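Local coordinates for protein putative platelet activating factor (Streptococcus pneumoniae, PDB 2HSJ) that is of unknown function but probably acts as an ester hydrolase of the GDSL-like lipase/acylhydrolase family in the SGNH clan, at residues Q203-S206 with K207-D211; E46-L50 with Q51-G55; E112-I115 with Q116-R120. All coordinates share one frame; numbering follows the deposited sequence.

Contact 1: Q203-S206 with K207-D211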
loop_
_atom_site.group_PDB
_atom_site.type_symbol
_atom_site.label_atom_id
_atom_site.label_comp_id
_atom_site.label_asym_id
_atom_site.label_seq_id
_atom_site.Cartn_x
_atom_site.Cartn_y
_atom_site.Cartn_z
ATOM N N GLN D 203 24.838 -1.038 0.640
ATOM C CA GLN D 203 24.384 -1.656 1.888
ATOM C C GLN D 203 24.820 -0.771 3.060
ATOM O O GLN D 203 24.070 -0.556 4.022
ATOM C CB GLN D 203 24.975 -3.070 2.021
ATOM C CG GLN D 203 24.552 -3.740 3.311
ATOM C CD GLN D 203 25.143 -5.110 3.444
ATOM O OE1 GLN D 203 26.354 -5.289 3.263
ATOM N NE2 GLN D 203 24.298 -6.092 3.802
ATOM N N ALA D 204 26.062 -0.293 2.973
ATOM C CA ALA D 204 26.616 0.546 4.059
ATOM C C ALA D 204 25.871 1.877 4.137
ATOM O O ALA D 204 25.559 2.359 5.235
ATOM C CB ALA D 204 28.096 0.791 3.818
ATOM N N LEU D 205 25.588 2.469 2.976
ATOM C CA LEU D 205 24.810 3.712 2.916
ATOM C C LEU D 205 23.429 3.510 3.527
ATOM O O LEU D 205 22.954 4.336 4.304
ATOM C CB LEU D 205 24.693 4.208 1.459
ATOM C CG LEU D 205 23.881 5.503 1.233
ATOM C CD1 LEU D 205 24.394 6.680 2.105
ATOM C CD2 LEU D 205 23.865 5.862 -0.245
ATOM N N SER D 206 22.797 2.381 3.208
ATOM C CA SER D 206 21.472 2.093 3.722
ATOM C C SER D 206 21.453 1.951 5.248
ATOM O O SER D 206 20.530 2.431 5.930
ATOM C CB SER D 206 20.947 0.820 3.060
ATOM O OG SER D 206 20.848 1.004 1.666
ATOM N N LYS D 207 22.479 1.302 5.785
ATOM C CA LYS D 207 22.575 1.149 7.234
ATOM C C LYS D 207 22.709 2.536 7.896
ATOM O O LYS D 207 22.073 2.797 8.923
ATOM C CB LYS D 207 23.781 0.279 7.571
ATOM C CG LYS D 207 24.001 0.026 9.052
ATOM C CD LYS D 207 25.157 -0.968 9.207
ATOM C CE LYS D 207 25.960 -0.721 10.470
ATOM N NZ LYS D 207 25.491 -1.522 11.631
ATOM N N SER D 208 23.483 3.429 7.286
ATOM C CA SER D 208 23.627 4.770 7.856
ATOM C C SER D 208 22.346 5.592 7.721
ATOM O O SER D 208 22.087 6.436 8.580
ATOM C CB SER D 208 24.790 5.516 7.222
ATOM O OG SER D 208 24.497 5.852 5.887
ATOM N N LEU D 209 21.538 5.339 6.677
ATOM C CA LEU D 209 20.308 6.138 6.436
ATOM C C LEU D 209 19.070 5.650 7.175
ATOM O O LEU D 209 18.099 6.401 7.292
ATOM C CB LEU D 209 19.947 6.178 4.938
ATOM C CG LEU D 209 20.911 6.944 4.043
ATOM C CD1 LEU D 209 20.493 6.771 2.577
ATOM C CD2 LEU D 209 20.954 8.430 4.429
ATOM N N LYS D 210 19.072 4.403 7.635
ATOM C CA LYS D 210 17.831 3.785 8.094
ATOM C C LYS D 210 17.050 4.601 9.132
ATOM O O LYS D 210 15.842 4.791 9.000
ATOM C CB LYS D 210 18.107 2.373 8.622
ATOM C CG LYS D 210 16.841 1.707 9.171
ATOM C CD LYS D 210 17.120 0.321 9.704
ATOM C CE LYS D 210 15.851 -0.551 9.703
ATOM N NZ LYS D 210 14.624 0.248 9.937
ATOM N N ASP D 211 17.740 5.094 10.156
ATOM C CA ASP D 211 17.073 5.836 11.222
ATOM C C ASP D 211 16.425 7.101 10.717
ATOM O O ASP D 211 15.430 7.574 11.299
ATOM C CB ASP D 211 18.040 6.192 12.348
ATOM C CG ASP D 211 18.326 5.016 13.277
ATOM O OD1 ASP D 211 17.944 3.856 12.982
ATOM O OD2 ASP D 211 18.965 5.256 14.322
#

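Contact 2: E46-L50 with Q51-G55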
loop_
_atom_site.group_PDB
_atom_site.type_symbol
_atom_site.label_atom_id
_atom_site.label_comp_id
_atom_site.label_asym_id
_atom_site.label_seq_id
_atom_site.Cartn_x
_atom_site.Cartn_y
_atom_site.Cartn_z
ATOM N N GLU D 46 19.539 7.089 -8.861
ATOM C CA GLU D 46 18.898 6.291 -9.914
ATOM C C GLU D 46 19.218 4.801 -9.809
ATOM O O GLU D 46 18.340 3.923 -10.018
ATOM C CB GLU D 46 19.275 6.775 -11.332
ATOM C CG GLU D 46 18.408 6.063 -12.351
ATOM C CD GLU D 46 18.772 6.292 -13.791
ATOM O OE1 GLU D 46 19.383 7.336 -14.149
ATOM O OE2 GLU D 46 18.428 5.381 -14.602
ATOM N N TYR D 47 20.476 4.516 -9.474
ATOM C CA TYR D 47 20.962 3.129 -9.463
ATOM C C TYR D 47 20.828 2.440 -8.106
ATOM O O TYR D 47 21.219 1.249 -7.944
ATOM C CB TYR D 47 22.435 3.046 -9.906
ATOM C CG TYR D 47 22.790 3.767 -11.186
ATOM C CD1 TYR D 47 21.871 3.890 -12.230
ATOM C CD2 TYR D 47 24.083 4.275 -11.365
ATOM C CE1 TYR D 47 22.236 4.560 -13.451
ATOM C CE2 TYR D 47 24.440 4.924 -12.538
ATOM C CZ TYR D 47 23.514 5.064 -13.562
ATOM O OH TYR D 47 23.917 5.727 -14.713
ATOM N N TYR D 48 20.244 3.129 -7.140
ATOM C CA TYR D 48 20.127 2.616 -5.779
ATOM C C TYR D 48 19.088 1.508 -5.722
ATOM O O TYR D 48 17.909 1.742 -6.076
ATOM C CB TYR D 48 19.660 3.774 -4.908
ATOM C CG TYR D 48 19.934 3.660 -3.399
ATOM C CD1 TYR D 48 20.348 4.782 -2.693
ATOM C CD2 TYR D 48 19.802 2.454 -2.697
ATOM C CE1 TYR D 48 20.582 4.745 -1.341
ATOM C CE2 TYR D 48 20.028 2.386 -1.284
ATOM C CZ TYR D 48 20.469 3.553 -0.634
ATOM O OH TYR D 48 20.706 3.534 0.737
ATOM N N PRO D 49 19.486 0.302 -5.266
ATOM C CA PRO D 49 18.495 -0.788 -5.104
ATOM C C PRO D 49 17.718 -0.609 -3.841
ATOM O O PRO D 49 17.889 -1.304 -2.845
ATOM C CB PRO D 49 19.348 -2.068 -5.053
ATOM C CG PRO D 49 20.683 -1.598 -4.513
ATOM C CD PRO D 49 20.864 -0.132 -4.938
ATOM N N LEU D 50 16.797 0.344 -3.880
ATOM C CA LEU D 50 16.052 0.696 -2.671
ATOM C C LEU D 50 15.216 -0.435 -2.078
ATOM O O LEU D 50 15.225 -0.655 -0.870
ATOM C CB LEU D 50 15.158 1.893 -2.966
ATOM C CG LEU D 50 15.903 3.160 -3.323
ATOM C CD1 LEU D 50 14.948 4.184 -3.994
ATOM C CD2 LEU D 50 16.531 3.765 -2.104
ATOM N N GLN D 51 14.459 -1.100 -2.948
ATOM C CA GLN D 51 13.581 -2.179 -2.480
ATOM C C GLN D 51 14.376 -3.258 -1.779
ATOM O O GLN D 51 14.004 -3.717 -0.704
ATOM C CB GLN D 51 12.859 -2.805 -3.669
ATOM C CG GLN D 51 12.005 -3.983 -3.318
ATOM C CD GLN D 51 11.679 -4.803 -4.538
ATOM O OE1 GLN D 51 12.553 -5.126 -5.341
ATOM N NE2 GLN D 51 10.410 -5.177 -4.669
ATOM N N GLU D 52 15.449 -3.715 -2.440
ATOM C CA GLU D 52 16.151 -4.884 -1.925
ATOM C C GLU D 52 17.035 -4.582 -0.718
ATOM O O GLU D 52 17.430 -5.524 -0.011
ATOM C CB GLU D 52 16.909 -5.583 -3.053
ATOM C CG GLU D 52 15.975 -6.110 -4.102
ATOM C CD GLU D 52 16.728 -6.898 -5.147
ATOM O OE1 GLU D 52 17.036 -8.082 -4.919
ATOM O OE2 GLU D 52 17.060 -6.310 -6.202
ATOM N N LEU D 53 17.335 -3.304 -0.493
ATOM C CA LEU D 53 18.167 -2.968 0.685
ATOM C C LEU D 53 17.378 -2.360 1.839
ATOM O O LEU D 53 17.811 -2.477 3.000
ATOM C CB LEU D 53 19.353 -2.079 0.284
ATOM C CG LEU D 53 20.318 -2.755 -0.707
ATOM C CD1 LEU D 53 21.435 -1.764 -1.030
ATOM C CD2 LEU D 53 20.930 -4.053 -0.176
ATOM N N PHE D 54 16.273 -1.665 1.545
ATOM C CA PHE D 54 15.416 -1.146 2.637
ATOM C C PHE D 54 14.168 -1.995 2.910
ATOM O O PHE D 54 13.567 -1.909 3.980
ATOM C CB PHE D 54 14.968 0.283 2.324
ATOM C CG PHE D 54 16.061 1.320 2.431
ATOM C CD1 PHE D 54 16.684 1.577 3.665
ATOM C CD2 PHE D 54 16.436 2.053 1.315
ATOM C CE1 PHE D 54 17.674 2.549 3.755
ATOM C CE2 PHE D 54 17.417 3.031 1.370
ATOM C CZ PHE D 54 18.044 3.296 2.608
ATOM N N GLY D 55 13.768 -2.802 1.925
ATOM C CA GLY D 55 12.526 -3.561 2.019
ATOM C C GLY D 55 11.330 -2.795 1.490
ATOM O O GLY D 55 11.466 -1.695 0.962
#

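Contact 3: E112-I115 with Q116-R120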
loop_
_atom_site.group_PDB
_atom_site.type_symbol
_atom_site.label_atom_id
_atom_site.label_comp_id
_atom_site.label_asym_id
_atom_site.label_seq_id
_atom_site.Cartn_x
_atom_site.Cartn_y
_atom_site.Cartn_z
ATOM N N GLU D 112 18.827 25.912 -2.324
ATOM C CA GLU D 112 17.935 26.730 -1.519
ATOM C C GLU D 112 16.603 26.940 -2.225
ATOM O O GLU D 112 15.533 26.814 -1.617
ATOM C CB GLU D 112 18.596 28.039 -1.108
ATOM C CG GLU D 112 17.733 28.765 -0.103
ATOM C CD GLU D 112 18.470 29.822 0.685
ATOM O OE1 GLU D 112 19.562 30.250 0.243
ATOM O OE2 GLU D 112 17.930 30.218 1.753
ATOM N N ALA D 113 16.647 27.180 -3.537
ATOM C CA ALA D 113 15.400 27.316 -4.293
ATOM C C ALA D 113 14.547 26.022 -4.314
ATOM O O ALA D 113 13.315 26.074 -4.281
ATOM C CB ALA D 113 15.716 27.737 -5.715
ATOM N N ILE D 114 15.212 24.880 -4.409
ATOM C CA ILE D 114 14.503 23.576 -4.345
ATOM C C ILE D 114 13.762 23.451 -2.989
ATOM O O ILE D 114 12.570 23.152 -2.929
ATOM C CB ILE D 114 15.469 22.404 -4.567
ATOM C CG1 ILE D 114 15.980 22.392 -6.012
ATOM C CG2 ILE D 114 14.778 21.077 -4.218
ATOM C CD1 ILE D 114 17.294 21.676 -6.234
ATOM N N ILE D 115 14.485 23.710 -1.901
ATOM C CA ILE D 115 13.901 23.638 -0.567
ATOM C C ILE D 115 12.680 24.541 -0.477
ATOM O O ILE D 115 11.605 24.142 0.002
ATOM C CB ILE D 115 14.943 24.033 0.516
ATOM C CG1 ILE D 115 16.008 22.951 0.620
ATOM C CG2 ILE D 115 14.266 24.236 1.861
ATOM C CD1 ILE D 115 17.266 23.426 1.330
ATOM N N GLN D 116 12.834 25.784 -0.938
ATOM C CA GLN D 116 11.714 26.714 -0.886
ATOM C C GLN D 116 10.529 26.293 -1.775
ATOM O O GLN D 116 9.372 26.492 -1.413
ATOM C CB GLN D 116 12.172 28.108 -1.262
ATOM C CG GLN D 116 13.172 28.665 -0.289
ATOM C CD GLN D 116 13.772 29.968 -0.779
ATOM O OE1 GLN D 116 13.651 30.326 -1.951
ATOM N NE2 GLN D 116 14.430 30.673 0.109
ATOM N N SER D 117 10.813 25.700 -2.935
ATOM C CA SER D 117 9.730 25.270 -3.802
ATOM C C SER D 117 8.957 24.092 -3.175
ATOM O O SER D 117 7.719 24.053 -3.185
ATOM C CB SER D 117 10.308 24.914 -5.158
ATOM O OG SER D 117 9.275 24.627 -6.085
ATOM N N VAL D 118 9.693 23.157 -2.592
ATOM C CA VAL D 118 9.062 22.040 -1.893
ATOM C C VAL D 118 8.198 22.523 -0.726
ATOM O O VAL D 118 7.093 21.995 -0.518
ATOM C CB VAL D 118 10.118 21.027 -1.410
ATOM C CG1 VAL D 118 9.482 19.949 -0.495
ATOM C CG2 VAL D 118 10.831 20.387 -2.606
ATOM N N ALA D 119 8.673 23.536 0.010
ATOM C CA ALA D 119 7.934 24.095 1.173
ATOM C C ALA D 119 6.552 24.629 0.794
ATOM O O ALA D 119 5.592 24.536 1.567
ATOM C CB ALA D 119 8.740 25.234 1.841
ATOM N N ARG D 120 6.481 25.217 -0.395
ATOM C CA ARG D 120 5.244 25.770 -0.886
ATOM C C ARG D 120 4.273 24.651 -1.217
ATOM O O ARG D 120 3.115 24.715 -0.834
ATOM C CB ARG D 120 5.497 26.631 -2.130
ATOM C CG ARG D 120 6.093 27.987 -1.841
ATOM C CD ARG D 120 6.728 28.564 -3.110
ATOM N NE ARG D 120 5.724 28.894 -4.122
ATOM C CZ ARG D 120 5.992 29.518 -5.267
ATOM N NH1 ARG D 120 7.240 29.892 -5.558
ATOM N NH2 ARG D 120 5.009 29.767 -6.127
#

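Contact 1: Q203-S206 with K207-D211
The carbonyl of Leu205, flat in its peptide group, accepts bonds from Leu209 N and Ser208 OG, four and three places further along the helix. Leu209 N meets Leu205 O at 2.9 Å and lies in the carbonyl plane. Ser208 OG gives a second bond to Leu205 O at 2.7 Å. This donor is tilted 25° from the plane. Two donors therefore grip one oxygen. Ser208 OG sits between the backbone N and the carbonyl carbon of its own residue (chi1 70°), which points it back at Leu205 O. Leu209 adds an apolar neighbour, with its CG 3.3 Å from Leu205 O.

The two leucines also touch directly. Leu205 CG is anti to the backbone N (chi1 179°), while Leu209 CG stands beside its own. The two side chains meet obliquely, with Leu205 CG 3.9 Å from Leu209 CD1. Both are buried, and Leu205 rests on Tyr48 while Leu209 rests on Val175.

The helical backbone bonds continue around them. Lys207 N donates to Gln203 O at 3.0 Å, and Ser208 N to Ala204 O at 3.1 Å. Ser206 O takes weak bonds from Leu209 N (3.2 Å) and Lys210 N (3.0 Å). The hydroxyl of Ser206 is hydrogen-bonded to Tyr202 O and probably also to Tyr48. At the exposed end, Lys210 NZ holds a glycerol, probably from the crystallisation liquor, and Lys210 packs on Leu124 of the second subunit.

This is an amphipathic alpha-helical turn with a serine hydroxyl bonded back to a main-chain carbonyl. It belongs to helix 199-209, the last helix of the SGNH-type alpha/beta fold.

Contact 2: E46-L50 with Q51-G55
Leu50 and Phe54, one helical turn apart, form the tight part of this contact together with Tyr48. Leu50 CD2 lies at the edge of the Phe54 ring, in its plane, 3.7 Å from Phe54 CE2. The same methyl sits 3.5 Å above one face of the Tyr48 ring, offset toward the rim. It thus touches both rings. Phe54 N donates to Leu50 O at 2.8 Å. A second close pair joins Pro49 CG to Leu53 CD1 at 3.6 Å, and Leu53 N also bonds Pro49 O.

The Tyr48 and Phe54 planes are 30° apart and displaced, with centroids 5.7 Å apart, so the rings barely overlap. The hydroxyl end still comes close, obliquely, with Tyr48 OH 3.3 Å from Phe54 CZ. Tyr48 CG is anti to the backbone N (chi1 -159°), which brings the ring over toward Phe54 and helix 199-209. There the hydroxyl has Ser206 as its probable partner.

Pro49 is the N-cap and the centre of an inverse gamma turn. Gly55 leaves the helix with positive phi. The looser end is the partly exposed Gln51, whose NE2 bonds Ile60 O of the third subunit. Glu52 is buried, with OE1 on Arg63 of that subunit and OE2 on a glycerol. The chemistry implies two surfaces. Leu50 and Phe54 pack on strand 60-64 of their own chain. Pro49, Gln51, Glu52 and Leu53 meet the third subunit through both apolar and polar contacts.

Contact 3: E112-I115 with Q116-R120
Helix 104-121 is the main helix of the beta-alpha-beta crossover between the adjacent parallel strands 88-92 and 126-130, after the short helix 95-99, and Glu112 and Gln116 meet on one side of it. Their side chains run obliquely to each other, with the carboxylate and amide planes 51° apart. Gln116 NE2 is 3.8 Å from Glu112 CG and 3.9 Å from Glu112 OE2. The two polar ends have a common partner instead. Glu112 OE2 and Gln116 NE2 are both hydrogen-bonded to Tyr167 OH. Tyr167 also belongs to a magnesium site, with Ala164 and Val170.

Gln116 reaches this position by turning CG beside its backbone N (chi1 -64°). The chain then runs back past the preceding turn, with Gln116 CG 3.3 Å from Glu112 O. That same oxygen accepts Gln116 N at 3.0 Å.

The buried side is apolar. Ile114 CG2 and Val118 CG2 approach to 4.3 Å, a loose touch. Their backbones are joined more firmly: Val118 N meets Ile114 O at 2.9 Å with a nearly straight N-H...O angle of 171°. Ser117 N donates to Ala113 O at 2.9 Å, and Ala119 N to Ile115 O at 3.0 Å. Ile115 and Val118 rest on Ile127 of strand 126-130, and Ile114 packs on Leu73 and Leu74 of helix 70-75. Leu163 of helix 150-164 covers Glu112 and Ile115.

The i to i+4 bonds are those of an alpha-helix. Its apolar side lies on the central parallel sheet and its polar side turns outward, as in an amphipathic helix of a three-layer, SGNH-type alpha/beta fold.

Overall arrangement
Contacts 1 and 2 are neighbours, with centres 11 Å apart. Helix 199-209 packs against helix 50-54 and the loop before it. Ser206 OG and Tyr48 OH, 2.7 Å apart, make a probable hydrogen bond between them. Leu205 CD2 lies 3.6 Å from Tyr48 CE1, and Phe54 CE1 lies 3.6 Å from Ser206 O. Contact 3 stands apart. Its centre is about 26 Å from each of the other two. The Gly-Asp-Ser motif of the family comes just before contact 2 in sequence. From side chain to magnesium ion the distance is about 8 Å for Ile115, 10 Å for Lys210 and 13 Å for Phe54, so none of the three contacts coordinates one.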